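Local coordinates for protein beta-agarase AgaA (Microbulbifer thermotolerans, PDB 3WZ1) that hydrolyses beta-1,4-galactosidic linkages inside agarose chains, releasing neoagarotetraose as the main product, through the family 16 glycoside hydrolase catalytic domain described here, at residues H198-V203 with V208-G213; N85-G90 with I249-A254; I76-K81 with A254-P259. One frame throughout, in Å; residues are numbered along the deposited sequence.

Contact 1. Residues H198-V203 with V208-G213; sequences HLEYYV and VRTVSG
The imidazole of H198 is held at its edge: S212 OG lies near the ring plane, hydrogen-bonded to H198 ND1 at 2.7 Å. At the other ring nitrogen, NE2 donates a hydrogen bond to OE2 of E200, 2.8 Å away and also near the ring plane; OE2 is met on its anti side, with the donor 30° out of the carboxylate plane. Y202 OH donates to the other oxygen, OE1, from above that plane, so the carboxylate that orients H198 is itself held. T210 CG2 approaches the imidazole obliquely, 3.6 Å from H198 CE1. With CG anti to the backbone N (chi1 -170°), the H198 ring lies alongside T210 and S212 of the neighbouring strand. On the face shared by L199, Y201, R209 and V211, the Y201 ring has R209 O at its edge, near the plane, while V211 CG2 comes obliquely to within 3.9 Å of Y201 CE1; the phenol OH bonds S153 O.

Strands 198-203 and 208-212 run antiparallel at 171°, forming a beta hairpin. L199 and V211 make a hydrogen-bonded pair, V211 N to L199 O measuring 2.8 Å. V208 and R209 both face Y201, a classic beta bulge: Y201 N donates to R209 O, and V208 N to Y201 O.

Bonds at both nitrogens fix the H198 imidazole, and the E200 carboxylate may favour its protonation; L199, Y201 and V211 make the other face largely apolar, with R209 at its margin paired to D169.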
loop_
_atom_site.group_PDB
_atom_site.type_symbol
_atom_site.label_atom_id
_atom_site.label_comp_id
_atom_site.label_asym_id
_atom_site.label_seq_id
_atom_site.Cartn_x
_atom_site.Cartn_y
_atom_site.Cartn_z
ATOM N N HIS A 198 -3.983 -8.900 -15.585
ATOM C CA HIS A 198 -2.948 -7.995 -16.049
ATOM C C HIS A 198 -2.744 -6.813 -15.124
ATOM O O HIS A 198 -3.626 -5.969 -14.974
ATOM C CB HIS A 198 -3.284 -7.519 -17.452
ATOM C CG HIS A 198 -2.173 -6.768 -18.107
ATOM N ND1 HIS A 198 -1.234 -7.381 -18.905
ATOM C CD2 HIS A 198 -1.853 -5.453 -18.091
ATOM C CE1 HIS A 198 -0.379 -6.481 -19.346
ATOM N NE2 HIS A 198 -0.732 -5.302 -18.870
ATOM N N LEU A 199 -1.572 -6.793 -14.506
ATOM C CA LEU A 199 -1.091 -5.696 -13.658
ATOM C C LEU A 199 0.188 -5.094 -14.211
ATOM O O LEU A 199 1.107 -5.825 -14.628
ATOM C CB LEU A 199 -0.766 -6.242 -12.269
ATOM C CG LEU A 199 -1.881 -6.966 -11.516
ATOM C CD1 LEU A 199 -1.328 -7.465 -10.206
ATOM C CD2 LEU A 199 -3.078 -6.073 -11.257
ATOM N N GLU A 200 0.281 -3.764 -14.169
ATOM C CA GLU A 200 1.513 -3.052 -14.512
ATOM C C GLU A 200 1.964 -2.195 -13.349
ATOM O O GLU A 200 1.172 -1.410 -12.822
ATOM C CB GLU A 200 1.323 -2.165 -15.742
ATOM C CG GLU A 200 0.957 -2.931 -17.007
ATOM C CD GLU A 200 0.422 -2.056 -18.122
ATOM O OE1 GLU A 200 0.237 -0.834 -17.960
ATOM O OE2 GLU A 200 0.163 -2.638 -19.215
ATOM N N TYR A 201 3.231 -2.324 -12.962
ATOM C CA TYR A 201 3.793 -1.532 -11.859
ATOM C C TYR A 201 4.668 -0.398 -12.359
ATOM O O TYR A 201 5.555 -0.620 -13.207
ATOM C CB TYR A 201 4.621 -2.409 -10.925
ATOM C CG TYR A 201 3.787 -3.438 -10.172
ATOM C CD1 TYR A 201 3.394 -4.619 -10.777
ATOM C CD2 TYR A 201 3.381 -3.214 -8.857
ATOM C CE1 TYR A 201 2.623 -5.541 -10.101
ATOM C CE2 TYR A 201 2.614 -4.151 -8.168
ATOM C CZ TYR A 201 2.234 -5.312 -8.791
ATOM O OH TYR A 201 1.458 -6.266 -8.152
ATOM N N TYR A 202 4.468 0.785 -11.790
ATOM C CA TYR A 202 5.192 1.992 -12.181
ATOM C C TYR A 202 5.844 2.649 -10.969
ATOM O O TYR A 202 5.196 2.827 -9.932
ATOM C CB TYR A 202 4.237 2.989 -12.828
ATOM C CG TYR A 202 3.603 2.491 -14.108
ATOM C CD1 TYR A 202 2.486 1.674 -14.088
ATOM C CD2 TYR A 202 4.097 2.898 -15.332
ATOM C CE1 TYR A 202 1.894 1.245 -15.255
ATOM C CE2 TYR A 202 3.515 2.486 -16.511
ATOM C CZ TYR A 202 2.409 1.646 -16.469
ATOM O OH TYR A 202 1.836 1.228 -17.646
ATOM N N VAL A 203 7.130 2.981 -11.091
ATOM C CA VAL A 203 7.865 3.644 -10.022
ATOM C C VAL A 203 8.372 4.976 -10.571
ATOM O O VAL A 203 9.068 4.996 -11.594
ATOM C CB VAL A 203 9.025 2.778 -9.504
ATOM C CG1 VAL A 203 9.861 3.543 -8.485
ATOM C CG2 VAL A 203 8.504 1.478 -8.890
ATOM N N VAL A 208 8.089 -0.589 -14.557
ATOM C CA VAL A 208 9.182 -1.454 -14.099
ATOM C C VAL A 208 8.858 -2.948 -14.079
ATOM O O VAL A 208 9.782 -3.764 -14.044
ATOM C CB VAL A 208 9.726 -1.021 -12.714
ATOM C CG1 VAL A 208 10.259 0.397 -12.774
ATOM C CG2 VAL A 208 8.681 -1.153 -11.610
ATOM N N ARG A 209 7.584 -3.331 -14.117
ATOM C CA ARG A 209 7.218 -4.748 -14.066
ATOM C C ARG A 209 5.811 -4.933 -14.578
ATOM O O ARG A 209 4.900 -4.176 -14.211
ATOM C CB ARG A 209 7.313 -5.271 -12.625
ATOM C CG ARG A 209 6.850 -6.702 -12.405
ATOM C CD ARG A 209 7.220 -7.120 -10.993
ATOM N NE ARG A 209 6.699 -8.406 -10.563
ATOM C CZ ARG A 209 7.283 -9.593 -10.747
ATOM N NH1 ARG A 209 8.422 -9.706 -11.435
ATOM N NH2 ARG A 209 6.727 -10.672 -10.231
ATOM N N THR A 210 5.619 -5.984 -15.377
ATOM C CA THR A 210 4.307 -6.371 -15.855
ATOM C C THR A 210 4.048 -7.781 -15.372
ATOM O O THR A 210 4.887 -8.671 -15.547
ATOM C CB THR A 210 4.223 -6.293 -17.393
ATOM O OG1 THR A 210 4.431 -4.946 -17.807
ATOM C CG2 THR A 210 2.871 -6.758 -17.876
ATOM N N VAL A 211 2.895 -7.988 -14.751
ATOM C CA VAL A 211 2.491 -9.282 -14.246
ATOM C C VAL A 211 1.214 -9.665 -14.988
ATOM O O VAL A 211 0.152 -9.107 -14.727
ATOM C CB VAL A 211 2.261 -9.205 -12.724
ATOM C CG1 VAL A 211 1.735 -10.530 -12.184
ATOM C CG2 VAL A 211 3.564 -8.808 -12.033
ATOM N N SER A 212 1.319 -10.616 -15.919
ATOM C CA SER A 212 0.257 -10.842 -16.889
ATOM C C SER A 212 0.091 -12.337 -17.174
ATOM O O SER A 212 1.075 -13.018 -17.433
ATOM C CB SER A 212 0.562 -10.093 -18.181
ATOM O OG SER A 212 -0.594 -10.041 -19.017
ATOM N N GLY A 213 -1.151 -12.812 -17.137
ATOM C CA GLY A 213 -1.479 -14.207 -17.461
ATOM C C GLY A 213 -1.684 -15.077 -16.237
ATOM O O GLY A 213 -1.112 -14.822 -15.174
#

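Contact 2. Residues N85-G90 with I249-A254; sequences NQVYLG and ITPTDA
V87 meets P251 and T250 through a single methyl group: V87 CG2 stands 4.5 Å from P251 CD and equally 4.5 Å from T250 OG1. The first approach is apolar; the second is a van der Waals approach of a methyl to the hydroxyl oxygen, which is hydrogen-bonded to D240 OD1. The V87 side chain points toward the other segment; chi1 -174° puts CG1 anti to the backbone N and CG2 beside that nitrogen, and CG2 is the branch nearer P251.

Direct contact is slight. The nearest alpha carbons, V87 CA and P251 CA, are 8.1 Å apart, and the two segments bury only 74 Å² between them. V87 and P251 are nevertheless buried; L256 touches both, R80 packs on V87 and L115 on P251. Away from this point the segments diverge toward solvent, where T252 and D253 are exposed. T252 is the N-cap of the helix that follows: its OG1 caps the backbone N of E255 while T252 N is bonded to E255 OE1, a capping box.

V87 begins a strand that pairs with strand 73-80 in the beta-jelly roll of the GH16 domain, while P251 belongs to the loop leading into helix 253-256. The contact therefore sets this helix's entry loop beside a strand end, with L256 of the same helix completing the apolar packing.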
loop_
_atom_site.group_PDB
_atom_site.type_symbol
_atom_site.label_atom_id
_atom_site.label_comp_id
_atom_site.label_asym_id
_atom_site.label_seq_id
_atom_site.Cartn_x
_atom_site.Cartn_y
_atom_site.Cartn_z
ATOM N N ASN A 85 4.457 -6.920 23.937
ATOM C CA ASN A 85 5.374 -6.942 22.798
ATOM C C ASN A 85 4.689 -6.463 21.518
ATOM O O ASN A 85 5.269 -6.559 20.430
ATOM C CB ASN A 85 5.980 -8.342 22.587
ATOM C CG ASN A 85 4.952 -9.394 22.189
ATOM O OD1 ASN A 85 3.745 -9.158 22.234
ATOM N ND2 ASN A 85 5.437 -10.584 21.811
ATOM N N GLN A 86 3.466 -5.969 21.637
ATOM C CA GLN A 86 2.681 -5.567 20.467
ATOM C C GLN A 86 3.058 -4.153 20.023
ATOM O O GLN A 86 3.638 -3.382 20.789
ATOM C CB GLN A 86 1.168 -5.632 20.751
ATOM C CG GLN A 86 0.674 -6.996 21.226
ATOM C CD GLN A 86 0.556 -8.012 20.109
ATOM O OE1 GLN A 86 1.418 -8.876 19.942
ATOM N NE2 GLN A 86 -0.511 -7.908 19.329
ATOM N N VAL A 87 2.703 -3.838 18.783
ATOM C CA VAL A 87 3.011 -2.564 18.144
ATOM C C VAL A 87 1.714 -1.941 17.663
ATOM O O VAL A 87 1.024 -2.489 16.809
ATOM C CB VAL A 87 3.948 -2.776 16.939
ATOM C CG1 VAL A 87 4.372 -1.441 16.368
ATOM C CG2 VAL A 87 5.155 -3.648 17.309
ATOM N N TYR A 88 1.369 -0.798 18.239
ATOM C CA TYR A 88 0.278 -0.002 17.732
ATOM C C TYR A 88 0.696 0.656 16.425
ATOM O O TYR A 88 1.765 1.260 16.355
ATOM C CB TYR A 88 -0.129 1.080 18.740
ATOM C CG TYR A 88 -0.918 0.632 19.957
ATOM C CD1 TYR A 88 -1.884 -0.357 19.871
ATOM C CD2 TYR A 88 -0.746 1.293 21.166
ATOM C CE1 TYR A 88 -2.636 -0.723 20.988
ATOM C CE2 TYR A 88 -1.490 0.944 22.284
ATOM C CZ TYR A 88 -2.430 -0.065 22.170
ATOM O OH TYR A 88 -3.205 -0.416 23.269
ATOM N N LEU A 89 -0.139 0.503 15.404
ATOM C CA LEU A 89 0.151 1.016 14.054
ATOM C C LEU A 89 -1.052 1.695 13.424
ATOM O O LEU A 89 -2.201 1.258 13.605
ATOM C CB LEU A 89 0.618 -0.121 13.123
ATOM C CG LEU A 89 1.890 -0.846 13.538
ATOM C CD1 LEU A 89 2.164 -2.027 12.626
ATOM C CD2 LEU A 89 3.065 0.118 13.517
ATOM N N GLY A 90 -0.799 2.736 12.636
ATOM C CA GLY A 90 -1.862 3.384 11.895
ATOM C C GLY A 90 -2.390 2.543 10.751
ATOM O O GLY A 90 -1.666 1.711 10.166
ATOM N N ILE A 249 12.552 -10.358 13.597
ATOM C CA ILE A 249 12.700 -8.985 13.105
ATOM C C ILE A 249 11.411 -8.209 13.387
ATOM O O ILE A 249 10.385 -8.437 12.749
ATOM C CB ILE A 249 13.055 -8.937 11.608
ATOM C CG1 ILE A 249 14.433 -9.578 11.378
ATOM C CG2 ILE A 249 13.054 -7.498 11.101
ATOM C CD1 ILE A 249 14.908 -9.494 9.950
ATOM N N THR A 250 11.507 -7.284 14.327
ATOM C CA THR A 250 10.382 -6.480 14.801
ATOM C C THR A 250 10.973 -5.233 15.457
ATOM O O THR A 250 12.122 -5.265 15.945
ATOM C CB THR A 250 9.478 -7.317 15.762
ATOM O OG1 THR A 250 8.246 -6.624 16.030
ATOM C CG2 THR A 250 10.167 -7.560 17.088
ATOM N N PRO A 251 10.229 -4.118 15.480
ATOM C CA PRO A 251 10.835 -2.912 16.020
ATOM C C PRO A 251 11.221 -3.004 17.495
ATOM O O PRO A 251 10.533 -3.661 18.290
ATOM C CB PRO A 251 9.752 -1.849 15.860
ATOM C CG PRO A 251 8.924 -2.359 14.751
ATOM C CD PRO A 251 8.901 -3.842 14.890
ATOM N N THR A 252 12.291 -2.315 17.844
ATOM C CA THR A 252 12.675 -2.169 19.242
ATOM C C THR A 252 11.926 -0.984 19.863
ATOM O O THR A 252 11.404 -0.094 19.167
ATOM C CB THR A 252 14.181 -1.906 19.377
ATOM O OG1 THR A 252 14.496 -0.647 18.777
ATOM C CG2 THR A 252 14.993 -3.019 18.722
ATOM N N ASP A 253 11.891 -0.929 21.196
ATOM C CA ASP A 253 11.313 0.215 21.868
ATOM C C ASP A 253 12.008 1.531 21.463
ATOM O O ASP A 253 11.369 2.552 21.308
ATOM C CB ASP A 253 11.433 0.079 23.396
ATOM C CG ASP A 253 10.563 -1.013 23.971
ATOM O OD1 ASP A 253 9.829 -1.700 23.238
ATOM O OD2 ASP A 253 10.608 -1.188 25.209
ATOM N N ALA A 254 13.325 1.486 21.281
ATOM C CA ALA A 254 14.076 2.681 20.922
ATOM C C ALA A 254 13.673 3.202 19.539
ATOM O O ALA A 254 13.539 4.398 19.339
ATOM C CB ALA A 254 15.571 2.408 20.966
#

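Contact 3. Residues I76-K81 with A254-P259; sequences ITSGRK and AELADP
L256, S78 and R80 carry this contact, and L256 contributes the most, with 115 Å² covered by the strand segment. Its side chain leaves the helix toward residues 78-80, CG anti to the carbonyl carbon (chi1 -70°), and its two methyl groups reach different partners. CD1 sits over the centre of one face of the R80 guanidinium, 3.5 Å from R80 CZ. CD2 turns to the serine, lying 3.6 Å from S78 OG and 3.8 Å from S78 CB.

The R80 chain bends at chi2 (66°) and chi3 (67°), which folds its flat end back across the leucine instead of letting it extend from the strand. R80 and L256 consequently cross obliquely, with aliphatic surface laid against the guanidinium plane. All three nitrogens of that group are engaged by residues outside the two segments: NE pairs with D253 OD1, NH2 bonds P251 O and NH1 bonds Q86 O. S78 OG meets L256 only by packing and donates its hydrogen bond to N262 O, while N262 ND2 bonds L256 O, so N262 bridges the two segments. Between these side chains G79 brings its backbone close to the helix, with G79 CA 5.0 Å from L256 CA and G79 N 3.9 Å from L256 CD2.

No hydrogen bond joins the two segments directly. Their packing sets helix 253-256 against strand 73-80 at the periphery of the jelly roll. The chemistry implies a division of labour: L256 fills the interface through dispersion contacts, while D253, P251 O and Q86 O fix the guanidinium plane, whose one face CD1 covers.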
loop_
_atom_site.group_PDB
_atom_site.type_symbol
_atom_site.label_atom_id
_atom_site.label_comp_id
_atom_site.label_asym_id
_atom_site.label_seq_id
_atom_site.Cartn_x
_atom_site.Cartn_y
_atom_site.Cartn_z
ATOM N N ILE A 76 1.032 7.840 9.077
ATOM C CA ILE A 76 0.816 6.558 9.702
ATOM C C ILE A 76 1.983 6.359 10.655
ATOM O O ILE A 76 3.140 6.192 10.215
ATOM C CB ILE A 76 0.799 5.435 8.655
ATOM C CG1 ILE A 76 -0.281 5.629 7.597
ATOM C CG2 ILE A 76 0.714 4.056 9.323
ATOM C CD1 ILE A 76 -1.705 5.629 8.129
ATOM N N THR A 77 1.705 6.331 11.952
ATOM C CA THR A 77 2.781 6.213 12.933
ATOM C C THR A 77 2.695 4.876 13.694
ATOM O O THR A 77 1.902 3.991 13.357
ATOM C CB THR A 77 2.859 7.473 13.809
ATOM O OG1 THR A 77 4.111 7.515 14.517
ATOM C CG2 THR A 77 1.689 7.559 14.760
ATOM N N SER A 78 3.586 4.729 14.660
ATOM C CA SER A 78 3.821 3.479 15.357
ATOM C C SER A 78 4.205 3.778 16.799
ATOM O O SER A 78 4.748 4.849 17.117
ATOM C CB SER A 78 4.915 2.665 14.674
ATOM O OG SER A 78 6.143 3.369 14.610
ATOM N N GLY A 79 3.928 2.821 17.671
ATOM C CA GLY A 79 4.350 2.915 19.069
ATOM C C GLY A 79 4.224 1.588 19.755
ATOM O O GLY A 79 3.514 0.705 19.282
ATOM N N ARG A 80 4.934 1.434 20.866
ATOM C CA ARG A 80 4.826 0.223 21.665
ATOM C C ARG A 80 3.493 0.232 22.402
ATOM O O ARG A 80 3.103 1.264 22.983
ATOM C CB ARG A 80 5.959 0.144 22.680
ATOM C CG ARG A 80 5.873 -1.065 23.615
ATOM C CD ARG A 80 6.042 -2.379 22.889
ATOM N NE ARG A 80 7.395 -2.520 22.374
ATOM C CZ ARG A 80 7.736 -3.157 21.260
ATOM N NH1 ARG A 80 6.827 -3.762 20.484
ATOM N NH2 ARG A 80 9.021 -3.196 20.909
ATOM N N LYS A 81 2.798 -0.904 22.379
ATOM C CA LYS A 81 1.620 -1.075 23.229
ATOM C C LYS A 81 2.144 -1.345 24.637
ATOM O O LYS A 81 2.836 -2.354 24.841
ATOM C CB LYS A 81 0.747 -2.217 22.708
ATOM C CG LYS A 81 -0.384 -2.585 23.656
ATOM C CD LYS A 81 -1.299 -3.637 23.074
ATOM C CE LYS A 81 -2.487 -3.921 23.995
ATOM N NZ LYS A 81 -3.238 -5.090 23.462
ATOM N N ALA A 254 13.325 1.486 21.281
ATOM C CA ALA A 254 14.076 2.681 20.922
ATOM C C ALA A 254 13.673 3.202 19.539
ATOM O O ALA A 254 13.539 4.398 19.339
ATOM C CB ALA A 254 15.571 2.408 20.966
ATOM N N GLU A 255 13.447 2.288 18.600
ATOM C CA GLU A 255 12.992 2.659 17.257
ATOM C C GLU A 255 11.580 3.251 17.306
ATOM O O GLU A 255 11.293 4.288 16.718
ATOM C CB GLU A 255 13.025 1.446 16.339
ATOM C CG GLU A 255 14.426 1.029 15.930
ATOM C CD GLU A 255 14.510 -0.312 15.268
ATOM O OE1 GLU A 255 13.584 -1.141 15.411
ATOM O OE2 GLU A 255 15.518 -0.562 14.576
ATOM N N LEU A 256 10.695 2.600 18.064
ATOM C CA LEU A 256 9.308 3.042 18.145
ATOM C C LEU A 256 9.160 4.399 18.812
ATOM O O LEU A 256 8.229 5.137 18.533
ATOM C CB LEU A 256 8.471 2.007 18.901
ATOM C CG LEU A 256 8.253 0.705 18.144
ATOM C CD1 LEU A 256 7.835 -0.379 19.106
ATOM C CD2 LEU A 256 7.223 0.888 17.047
ATOM N N ALA A 257 10.102 4.718 19.698
ATOM C CA ALA A 257 10.105 5.989 20.372
ATOM C C ALA A 257 10.706 7.137 19.581
ATOM O O ALA A 257 10.563 8.283 19.988
ATOM C CB ALA A 257 10.802 5.852 21.708
ATOM N N ASP A 258 11.368 6.824 18.472
ATOM C CA ASP A 258 12.080 7.829 17.659
ATOM C C ASP A 258 11.171 8.492 16.613
ATOM O O ASP A 258 10.797 7.855 15.634
ATOM C CB ASP A 258 13.278 7.143 16.987
ATOM C CG ASP A 258 14.181 8.120 16.277
ATOM O OD1 ASP A 258 13.764 9.258 16.083
ATOM O OD2 ASP A 258 15.297 7.709 15.926
ATOM N N PRO A 259 10.794 9.760 16.823
ATOM C CA PRO A 259 9.833 10.420 15.946
ATOM C C PRO A 259 10.372 10.644 14.544
ATOM O O PRO A 259 9.590 10.905 13.632
ATOM C CB PRO A 259 9.573 11.760 16.639
ATOM C CG PRO A 259 10.758 11.996 17.480
ATOM C CD PRO A 259 11.277 10.665 17.885
#

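Contacts 2 and 3 form one neighbourhood: their centres are 7 Å apart, and both involve helix 253-256 beside the paired strands 73-80 and 87-94. The salt bridge from R80 NE to D253 OD1, 2.7 Å, couples them directly, and a probable hydrogen bond from Y88 N to G79 O, 2.8 Å, pairs the strands. Contact 1 lies across the chain's centre, its centre 32 Å from that of contact 2 and 33 Å from that of contact 3. It is a partly buried local hairpin, bound by regular backbone hydrogen bonds; the other two are buried and join segments distant in sequence without direct hydrogen bonds. Contact 1 lies nearer the predicted catalytic glutamates.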